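Protein DOA1 (Saccharomyces cerevisiae, PDB 3ODT) probably binds ubiquitin through its WD40 beta-propeller domain. Local coordinates at residues A[139-144]-A[160-165]. Sequence-based numbering, arbitrary orientation.
Sequences QAHNAS and TASADK
H141 lodges between T160, S162 and D164, its imidazole joining the loop that leads into strand 145-150 to strand 157-162 and the turn after it. With CG anti to the carbonyl carbon (chi1 -77°), the ring drops from the loop toward the strand. CB of H141 passes 3.5 Å from OD2 of D164, and CG lies against CB of S162. That methylene covers one ring face in a CH-pi contact, S162 CB standing 3.4 Å from the centroid of the H141 ring. ND1 of H141 donates to D164 OD2 at 2.9 Å, the acceptor lying in the ring plane and approached on its syn side, tilted out of the carboxylate plane; the two planes are 52° apart. CE1 rests against S162 CB as well. At the tip, NE2 of H141 shares a 2.7 Å hydrogen bond with OG1 of T160, a hydroxyl near CD2 too and also bonded to W170.

The backbone N of N142 reaches D164 OD2 on the anti side (3.0 Å), while OD1 bonds T166. O of S144 accepts from A163 N at 2.9 Å and from the hydroxyl of S162, which also takes the D164 amide in an ST turn; CB of A143 packs on CB of A163.

Replacing H141 with an alanine would probably leave T160 and D164 without their shared partner and open a gap over the S162 methylene. The Asp-His-Ser/Thr-Trp hydrogen-bond network is a hallmark of WD40 blades. Here both ring nitrogens of the buried imidazole are satisfied, which fixes its rotation, and the carboxylate would probably polarise the ring through ND1.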
ATOM      1  N   GLN A 139       2.338  -3.478  19.834  1.00  7.74           N
ATOM      2  CA  GLN A 139       1.844  -4.783  20.218  1.00 10.29           C
ATOM      3  C   GLN A 139       0.562  -4.595  21.048  1.00 11.63           C
ATOM      4  O   GLN A 139       0.602  -4.048  22.156  1.00 17.32           O
ATOM      5  CB  GLN A 139       2.943  -5.515  21.024  1.00 13.79           C
ATOM      6  CG  GLN A 139       2.710  -7.026  21.236  1.00 20.44           C
ATOM      7  CD  GLN A 139       3.988  -7.772  21.676  1.00 48.63           C
ATOM      8  OE1 GLN A 139       4.971  -7.846  20.925  1.00 45.77           O
ATOM      9  NE2 GLN A 139       3.969  -8.335  22.885  1.00 59.45           N
ATOM     10  N   ALA A 140      -0.557  -5.040  20.483  1.00  9.05           N
ATOM     11  CA  ALA A 140      -1.860  -4.904  21.120  1.00  8.87           C
ATOM     12  C   ALA A 140      -2.941  -5.687  20.372  1.00  9.64           C
ATOM     13  O   ALA A 140      -3.801  -6.311  20.992  1.00 12.29           O
ATOM     14  CB  ALA A 140      -2.247  -3.437  21.230  1.00 12.92           C
ATOM     15  N   HIS A 141      -2.896  -5.653  19.042  1.00  8.27           N
ATOM     16  CA  HIS A 141      -3.893  -6.350  18.237  1.00  9.82           C
ATOM     17  C   HIS A 141      -3.871  -7.853  18.506  1.00 11.41           C
ATOM     18  O   HIS A 141      -2.819  -8.425  18.809  1.00 10.46           O
ATOM     19  CB  HIS A 141      -3.668  -6.132  16.740  1.00  8.43           C
ATOM     20  CG  HIS A 141      -4.112  -4.795  16.252  1.00  8.86           C
ATOM     21  ND1 HIS A 141      -5.443  -4.440  16.170  1.00  9.67           N
ATOM     22  CD2 HIS A 141      -3.406  -3.739  15.778  1.00  7.47           C
ATOM     23  CE1 HIS A 141      -5.530  -3.208  15.695  1.00  9.19           C
ATOM     24  NE2 HIS A 141      -4.312  -2.769  15.445  1.00  8.68           N
ATOM     25  N   ASN A 142      -5.030  -8.487  18.331  1.00 11.53           N
ATOM     26  CA  ASN A 142      -5.205  -9.905  18.615  1.00 13.69           C
ATOM     27  C   ASN A 142      -5.104 -10.814  17.392  1.00 12.39           C
ATOM     28  O   ASN A 142      -5.326 -12.012  17.488  1.00 12.48           O
ATOM     29  CB  ASN A 142      -6.576 -10.134  19.275  1.00 21.25           C
ATOM     30  CG  ASN A 142      -6.570 -11.289  20.227  1.00 38.90           C
ATOM     31  OD1 ASN A 142      -5.507 -11.749  20.650  1.00 47.10           O
ATOM     32  ND2 ASN A 142      -7.758 -11.766  20.589  1.00 49.60           N
ATOM     33  N   ALA A 143      -4.796 -10.227  16.249  1.00 10.11           N
ATOM     34  CA  ALA A 143      -4.677 -10.926  14.994  1.00  9.54           C
ATOM     35  C   ALA A 143      -3.829 -10.081  14.054  1.00  9.48           C
ATOM     36  O   ALA A 143      -3.406  -8.970  14.412  1.00  9.09           O
ATOM     37  CB  ALA A 143      -6.051 -11.208  14.385  1.00 11.14           C
ATOM     38  N   SER A 144      -3.568 -10.628  12.878  1.00  9.14           N
ATOM     39  CA  SER A 144      -2.659 -10.009  11.921  1.00  8.86           C
ATOM     40  C   SER A 144      -2.950  -8.536  11.728  1.00  8.73           C
ATOM     41  O   SER A 144      -4.106  -8.128  11.674  1.00  8.85           O
ATOM     42  CB  SER A 144      -2.769 -10.720  10.582  1.00 11.50           C
ATOM     43  OG  SER A 144      -2.329 -12.047  10.720  1.00 12.23           O
ATOM     44  N   THR A 160      -3.073   1.606  12.879  1.00  5.90           N
ATOM     45  CA  THR A 160      -2.964   0.230  12.438  1.00  7.10           C
ATOM     46  C   THR A 160      -4.350  -0.354  12.171  1.00  6.61           C
ATOM     47  O   THR A 160      -5.347   0.028  12.819  1.00  6.98           O
ATOM     48  CB  THR A 160      -2.246  -0.623  13.521  1.00  7.93           C
ATOM     49  OG1 THR A 160      -2.942  -0.500  14.769  1.00  7.80           O
ATOM     50  CG2 THR A 160      -0.779  -0.155  13.702  1.00 10.08           C
ATOM     51  N   ALA A 161      -4.385  -1.316  11.263  1.00  5.96           N
ATOM     52  CA  ALA A 161      -5.586  -2.012  10.839  1.00  6.92           C
ATOM     53  C   ALA A 161      -5.354  -3.499  10.970  1.00  7.07           C
ATOM     54  O   ALA A 161      -4.306  -4.017  10.543  1.00  7.64           O
ATOM     55  CB  ALA A 161      -5.862  -1.708   9.386  1.00  8.46           C
ATOM     56  N   SER A 162      -6.346  -4.207  11.493  1.00  6.87           N
ATOM     57  CA  SER A 162      -6.166  -5.615  11.839  1.00  7.68           C
ATOM     58  C   SER A 162      -7.300  -6.555  11.473  1.00  7.34           C
ATOM     59  O   SER A 162      -8.474  -6.176  11.365  1.00  7.66           O
ATOM     60  CB  SER A 162      -5.842  -5.694  13.343  1.00  7.72           C
ATOM     61  OG  SER A 162      -5.761  -7.004  13.854  1.00  7.80           O
ATOM     62  N   ALA A 163      -6.936  -7.832  11.319  1.00  8.85           N
ATOM     63  CA  ALA A 163      -7.891  -8.916  11.186  1.00 11.23           C
ATOM     64  C   ALA A 163      -8.750  -9.078  12.429  1.00  9.49           C
ATOM     65  O   ALA A 163      -9.757  -9.809  12.393  1.00 10.91           O
ATOM     66  CB  ALA A 163      -7.148 -10.245  10.873  1.00 10.10           C
ATOM     67  N   ASP A 164      -8.383  -8.399  13.524  1.00  7.88           N
ATOM     68  CA  ASP A 164      -9.218  -8.465  14.726  1.00  9.57           C
ATOM     69  C   ASP A 164     -10.422  -7.517  14.637  1.00 10.48           C
ATOM     70  O   ASP A 164     -11.190  -7.384  15.572  1.00 10.84           O
ATOM     71  CB  ASP A 164      -8.394  -8.269  16.015  1.00  9.98           C
ATOM     72  CG  ASP A 164      -7.889  -6.842  16.216  1.00 12.80           C
ATOM     73  OD1 ASP A 164      -8.274  -5.922  15.473  1.00 10.89           O
ATOM     74  OD2 ASP A 164      -7.067  -6.640  17.136  1.00 11.75           O
ATOM     75  N   LYS A 165     -10.601  -6.925  13.461  1.00  8.37           N
ATOM     76  CA  LYS A 165     -11.761  -6.084  13.120  1.00  8.64           C
ATOM     77  C   LYS A 165     -11.692  -4.680  13.725  1.00  8.49           C
ATOM     78  O   LYS A 165     -12.684  -3.991  13.794  1.00 10.98           O
ATOM     79  CB  LYS A 165     -13.090  -6.775  13.445  1.00  9.18           C
ATOM     80  CG  LYS A 165     -13.170  -8.168  12.875  1.00 13.58           C
ATOM     81  CD  LYS A 165     -14.547  -8.784  13.061  1.00 17.56           C
ATOM     82  CE  LYS A 165     -14.800  -9.102  14.529  1.00 20.47           C
ATOM     83  NZ  LYS A 165     -16.156  -9.730  14.786  1.00 28.96           N
TER